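Putative capsular polysaccharide biosynthesis protein (Streptococcus pneumoniae serotype 4, PDB 6EWJ) probably acts as a pyridoxal phosphate-dependent sugar aminotransferase in the biosynthesis of pneumococcal teichoic acid. Local coordinates at residues A[232-244]-A[254-266]. Residues are numbered along the deposited sequence; the frame is centred on the assembly and turned at random.
Sequences FQILSLHGQTKDA and EYDIVTPAYKCNM
Thr241 and Asp256 exchange two backbone hydrogen bonds, Thr241 N to Asp256 O and Asp256 N to Thr241 O, each 3.0 Å long. Val258 N extends the pairing to Gly239 O, 2.8 Å away. Beyond Pro260, the centre of an inverse gamma turn, the chain runs on as a loop and bonds to the last part of helix 225-236 and the type I' turn that follows: Tyr262 N reaches Leu235 O, His238 N takes Tyr262 O at 2.7 Å, and Cys264 N closes on Ser236 O at 2.9 Å.

With CG anti to the backbone N (chi1 -174°), the extended Gln240 stacks its amide over one face of the Tyr255 ring, the planes 9° apart and OE1 3.4 Å above the ring centre. Tyr262 O lies over one face of the His238 imidazole, and a water in the ring plane links His238 ND1 to Ala261 O. Lys263 CD lies 3.6 Å from His238 NE2, while its NZ bonds Asn265 OD1 and forms a salt bridge to Glu211 of the second subunit.

Ile234 CG2 meets Val258 CG2, and Leu235 CD2 meets Ala261 CB, as apolar contacts. The Leu237 side chain crosses that of Asn265, whose ND2 bonds Thr38, at about a right angle.

Glu254 forms a salt bridge to Lys352 and Asp256 a hydrogen bond to Thr358, both of the second subunit. The whole is a short antiparallel strand pair at the base of an excursion carrying helix 244-248, its backbone bonds continued by loop 261-264, at the dimer interface. His238 packs on Thr65 of the second subunit; the Cys264 side chain is about 9 Å from that of its own chain's Thr65, in the pyridoxal phosphate site, empty here.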
loop_
_atom_site.group_PDB
_atom_site.type_symbol
_atom_site.label_atom_id
_atom_site.label_comp_id
_atom_site.label_asym_id
_atom_site.label_seq_id
_atom_site.Cartn_x
_atom_site.Cartn_y
_atom_site.Cartn_z
ATOM N N PHE A 232 -0.448 14.218 4.707
ATOM C CA PHE A 232 -0.352 12.734 4.734
ATOM C C PHE A 232 -1.431 12.091 3.878
ATOM O O PHE A 232 -1.170 11.126 3.121
ATOM C CB PHE A 232 -0.471 12.179 6.137
ATOM C CG PHE A 232 0.799 12.202 6.916
ATOM C CD1 PHE A 232 1.670 11.154 6.862
ATOM C CD2 PHE A 232 1.113 13.273 7.723
ATOM C CE1 PHE A 232 2.856 11.185 7.596
ATOM C CE2 PHE A 232 2.280 13.294 8.472
ATOM C CZ PHE A 232 3.158 12.258 8.402
ATOM N N GLN A 233 -2.663 12.619 4.016
ATOM C CA GLN A 233 -3.806 12.106 3.272
ATOM C C GLN A 233 -3.547 12.118 1.794
ATOM O O GLN A 233 -3.775 11.103 1.120
ATOM C CB GLN A 233 -5.102 12.888 3.585
ATOM C CG GLN A 233 -5.733 12.514 4.904
ATOM C CD GLN A 233 -6.075 11.044 5.095
ATOM O OE1 GLN A 233 -5.950 10.528 6.210
ATOM N NE2 GLN A 233 -6.488 10.361 4.041
ATOM N N ILE A 234 -3.033 13.252 1.322
ATOM C CA ILE A 234 -2.735 13.505 -0.072
ATOM C C ILE A 234 -1.652 12.547 -0.604
ATOM O O ILE A 234 -1.776 11.954 -1.677
ATOM C CB ILE A 234 -2.342 14.976 -0.248
ATOM C CG1 ILE A 234 -3.590 15.873 -0.188
ATOM C CG2 ILE A 234 -1.668 15.268 -1.596
ATOM C CD1 ILE A 234 -4.725 15.417 0.723
ATOM N N LEU A 235 -0.609 12.324 0.213
ATOM C CA LEU A 235 0.442 11.389 -0.195
ATOM C C LEU A 235 -0.016 9.942 -0.213
ATOM O O LEU A 235 0.529 9.139 -0.987
ATOM C CB LEU A 235 1.697 11.509 0.702
ATOM C CG LEU A 235 2.412 12.846 0.678
ATOM C CD1 LEU A 235 3.645 12.839 1.557
ATOM C CD2 LEU A 235 2.777 13.324 -0.724
ATOM N N SER A 236 -0.966 9.590 0.635
ATOM C CA SER A 236 -1.462 8.223 0.769
ATOM C C SER A 236 -2.479 7.837 -0.318
ATOM O O SER A 236 -2.774 6.643 -0.500
ATOM C CB SER A 236 -2.122 8.027 2.122
ATOM O OG SER A 236 -3.412 8.628 2.176
ATOM N N LEU A 237 -3.022 8.846 -1.014
ATOM C CA LEU A 237 -4.107 8.655 -1.957
ATOM C C LEU A 237 -3.900 9.439 -3.250
ATOM O O LEU A 237 -4.718 10.337 -3.626
ATOM C CB LEU A 237 -5.450 9.040 -1.305
ATOM C CG LEU A 237 -6.127 8.008 -0.404
ATOM C CD1 LEU A 237 -7.176 8.688 0.492
ATOM C CD2 LEU A 237 -6.742 6.898 -1.264
ATOM N N HIS A 238 -2.766 9.130 -3.894
ATOM C CA HIS A 238 -2.461 9.542 -5.254
ATOM C C HIS A 238 -2.153 11.018 -5.445
ATOM O O HIS A 238 -2.081 11.513 -6.582
ATOM C CB HIS A 238 -3.595 9.124 -6.220
ATOM C CG HIS A 238 -3.810 7.641 -6.312
ATOM N ND1 HIS A 238 -2.838 6.786 -6.774
ATOM C CD2 HIS A 238 -4.910 6.877 -6.102
ATOM C CE1 HIS A 238 -3.318 5.554 -6.812
ATOM N NE2 HIS A 238 -4.573 5.584 -6.396
ATOM N N GLY A 239 -1.991 11.770 -4.383
ATOM C CA GLY A 239 -1.828 13.214 -4.510
ATOM C C GLY A 239 -3.109 13.960 -4.832
ATOM O O GLY A 239 -3.050 15.123 -5.232
ATOM N N GLN A 240 -4.254 13.311 -4.621
ATOM C CA GLN A 240 -5.542 13.839 -5.032
ATOM C C GLN A 240 -6.030 14.861 -4.005
ATOM O O GLN A 240 -5.907 14.634 -2.793
ATOM C CB GLN A 240 -6.575 12.715 -5.228
ATOM C CG GLN A 240 -7.901 13.232 -5.798
ATOM C CD GLN A 240 -8.892 12.166 -6.278
ATOM O OE1 GLN A 240 -8.584 11.378 -7.168
ATOM N NE2 GLN A 240 -10.075 12.146 -5.691
ATOM N N THR A 241 -6.507 15.996 -4.485
ATOM C CA THR A 241 -7.147 17.045 -3.631
ATOM C C THR A 241 -8.420 17.542 -4.293
ATOM O O THR A 241 -8.549 17.447 -5.523
ATOM C CB THR A 241 -6.233 18.295 -3.438
ATOM O OG1 THR A 241 -6.034 18.948 -4.703
ATOM C CG2 THR A 241 -4.869 17.909 -2.882
ATOM N N LYS A 242 -9.338 18.068 -3.473
ATOM C CA LYS A 242 -10.520 18.769 -3.944
ATOM C C LYS A 242 -10.622 20.103 -3.219
ATOM O O LYS A 242 -10.370 20.178 -2.008
ATOM C CB LYS A 242 -11.787 17.961 -3.692
ATOM C CG LYS A 242 -11.841 16.582 -4.356
ATOM C CD LYS A 242 -13.286 16.171 -4.624
ATOM C CE LYS A 242 -13.389 14.640 -4.772
ATOM N NZ LYS A 242 -13.236 14.182 -6.147
ATOM N N ASP A 243 -10.992 21.142 -3.944
ATOM C CA ASP A 243 -11.137 22.477 -3.344
ATOM C C ASP A 243 -12.543 22.670 -2.727
ATOM O O ASP A 243 -13.393 21.774 -2.816
ATOM C CB ASP A 243 -10.677 23.607 -4.293
ATOM C CG ASP A 243 -11.425 23.664 -5.606
ATOM O OD1 ASP A 243 -12.614 23.267 -5.691
ATOM O OD2 ASP A 243 -10.792 24.114 -6.595
ATOM N N ALA A 244 -12.712 23.770 -2.009
ATOM C CA ALA A 244 -13.946 24.022 -1.260
ATOM C C ALA A 244 -15.172 24.004 -2.194
ATOM O O ALA A 244 -16.168 23.366 -1.900
ATOM C CB ALA A 244 -13.878 25.356 -0.520
ATOM N N GLU A 254 -14.865 16.910 -9.435
ATOM C CA GLU A 254 -13.620 17.535 -9.852
ATOM C C GLU A 254 -12.514 17.506 -8.787
ATOM O O GLU A 254 -12.749 17.826 -7.638
ATOM C CB GLU A 254 -13.861 18.940 -10.394
ATOM C CG GLU A 254 -12.724 19.355 -11.270
ATOM C CD GLU A 254 -12.897 20.673 -11.930
ATOM O OE1 GLU A 254 -13.991 21.268 -11.808
ATOM O OE2 GLU A 254 -11.902 21.099 -12.560
ATOM N N TYR A 255 -11.337 17.070 -9.196
ATOM C CA TYR A 255 -10.173 16.992 -8.314
ATOM C C TYR A 255 -8.975 17.394 -9.119
ATOM O O TYR A 255 -9.058 17.509 -10.350
ATOM C CB TYR A 255 -9.959 15.579 -7.768
ATOM C CG TYR A 255 -9.713 14.499 -8.801
ATOM C CD1 TYR A 255 -8.427 14.273 -9.319
ATOM C CD2 TYR A 255 -10.738 13.630 -9.215
ATOM C CE1 TYR A 255 -8.207 13.270 -10.243
ATOM C CE2 TYR A 255 -10.501 12.594 -10.115
ATOM C CZ TYR A 255 -9.249 12.425 -10.628
ATOM O OH TYR A 255 -8.989 11.425 -11.563
ATOM N N ASP A 256 -7.876 17.598 -8.399
ATOM C CA ASP A 256 -6.590 17.834 -8.965
ATOM C C ASP A 256 -5.645 16.755 -8.389
ATOM O O ASP A 256 -5.949 16.133 -7.394
ATOM C CB ASP A 256 -6.150 19.254 -8.582
ATOM C CG ASP A 256 -4.899 19.719 -9.329
ATOM O OD1 ASP A 256 -4.449 19.061 -10.304
ATOM O OD2 ASP A 256 -4.368 20.769 -8.945
ATOM N N ILE A 257 -4.515 16.570 -9.029
ATOM C CA ILE A 257 -3.449 15.712 -8.527
ATOM C C ILE A 257 -2.280 16.675 -8.331
ATOM O O ILE A 257 -1.826 17.262 -9.288
ATOM C CB ILE A 257 -3.116 14.608 -9.552
ATOM C CG1 ILE A 257 -4.362 13.737 -9.791
ATOM C CG2 ILE A 257 -1.899 13.793 -9.146
ATOM C CD1 ILE A 257 -4.878 12.978 -8.576
ATOM N N VAL A 258 -1.797 16.838 -7.099
ATOM C CA VAL A 258 -0.782 17.885 -6.838
ATOM C C VAL A 258 0.637 17.365 -6.890
ATOM O O VAL A 258 1.558 18.117 -7.178
ATOM C CB VAL A 258 -1.004 18.672 -5.521
ATOM C CG1 VAL A 258 -2.300 19.475 -5.608
ATOM C CG2 VAL A 258 -0.943 17.757 -4.303
ATOM N N THR A 259 0.791 16.070 -6.681
ATOM C CA THR A 259 2.078 15.401 -6.819
ATOM C C THR A 259 1.740 13.963 -7.190
ATOM O O THR A 259 0.693 13.477 -6.773
ATOM C CB THR A 259 2.872 15.525 -5.472
ATOM O OG1 THR A 259 4.197 15.045 -5.626
ATOM C CG2 THR A 259 2.240 14.744 -4.422
ATOM N N PRO A 260 2.624 13.264 -7.930
ATOM C CA PRO A 260 2.282 11.870 -8.290
ATOM C C PRO A 260 2.592 10.928 -7.127
ATOM O O PRO A 260 3.631 10.260 -7.128
ATOM C CB PRO A 260 3.189 11.592 -9.511
ATOM C CG PRO A 260 3.999 12.848 -9.722
ATOM C CD PRO A 260 3.972 13.593 -8.424
ATOM N N ALA A 261 1.666 10.849 -6.162
ATOM C CA ALA A 261 1.912 10.213 -4.889
ATOM C C ALA A 261 1.477 8.728 -4.860
ATOM O O ALA A 261 1.600 8.049 -5.889
ATOM C CB ALA A 261 1.308 11.031 -3.779
ATOM N N TYR A 262 1.103 8.203 -3.699
ATOM C CA TYR A 262 1.225 6.772 -3.372
ATOM C C TYR A 262 -0.183 6.243 -3.052
ATOM O O TYR A 262 -1.203 6.961 -3.262
ATOM C CB TYR A 262 2.253 6.526 -2.218
ATOM C CG TYR A 262 3.536 7.201 -2.536
ATOM C CD1 TYR A 262 4.498 6.574 -3.321
ATOM C CD2 TYR A 262 3.755 8.532 -2.145
ATOM C CE1 TYR A 262 5.670 7.255 -3.703
ATOM C CE2 TYR A 262 4.891 9.206 -2.521
ATOM C CZ TYR A 262 5.823 8.577 -3.329
ATOM O OH TYR A 262 6.925 9.301 -3.684
ATOM N N LYS A 263 -0.255 5.012 -2.563
ATOM C CA LYS A 263 -1.510 4.316 -2.457
ATOM C C LYS A 263 -1.354 3.436 -1.247
ATOM O O LYS A 263 -0.976 2.267 -1.353
ATOM C CB LYS A 263 -1.774 3.544 -3.782
ATOM C CG LYS A 263 -3.047 2.764 -3.831
ATOM C CD LYS A 263 -4.272 3.598 -3.431
ATOM C CE LYS A 263 -5.561 2.780 -3.510
ATOM N NZ LYS A 263 -6.684 3.391 -2.752
ATOM N N CYS A 264 -1.625 4.012 -0.060
ATOM C CA CYS A 264 -1.492 3.260 1.157
ATOM C C CYS A 264 -2.480 3.591 2.235
ATOM O O CYS A 264 -2.190 3.418 3.417
ATOM C CB CYS A 264 -0.056 3.394 1.684
ATOM S SG CYS A 264 0.504 5.089 1.872
ATOM N N ASN A 265 -3.684 3.936 1.824
ATOM C CA ASN A 265 -4.821 4.185 2.729
ATOM C C ASN A 265 -5.322 2.918 3.397
ATOM O O ASN A 265 -5.036 1.798 2.923
ATOM C CB ASN A 265 -5.986 4.833 1.952
ATOM C CG ASN A 265 -6.431 3.991 0.781
ATOM O OD1 ASN A 265 -5.614 3.644 -0.112
ATOM N ND2 ASN A 265 -7.704 3.663 0.717
ATOM N N MET A 266 -5.937 3.103 4.570
ATOM C CA MET A 266 -6.600 2.045 5.360
ATOM C C MET A 266 -8.056 1.905 4.997
ATOM O O MET A 266 -8.776 2.930 4.861
ATOM C CB MET A 266 -6.480 2.323 6.876
ATOM C CG MET A 266 -7.058 1.180 7.681
ATOM S SD MET A 266 -7.103 1.376 9.458
ATOM C CE MET A 266 -5.375 0.917 9.737
HETATM O O HOH W 1 -0.458 7.925 -7.911
HETATM O O HOH W 2 -11.333 20.321 -6.833
#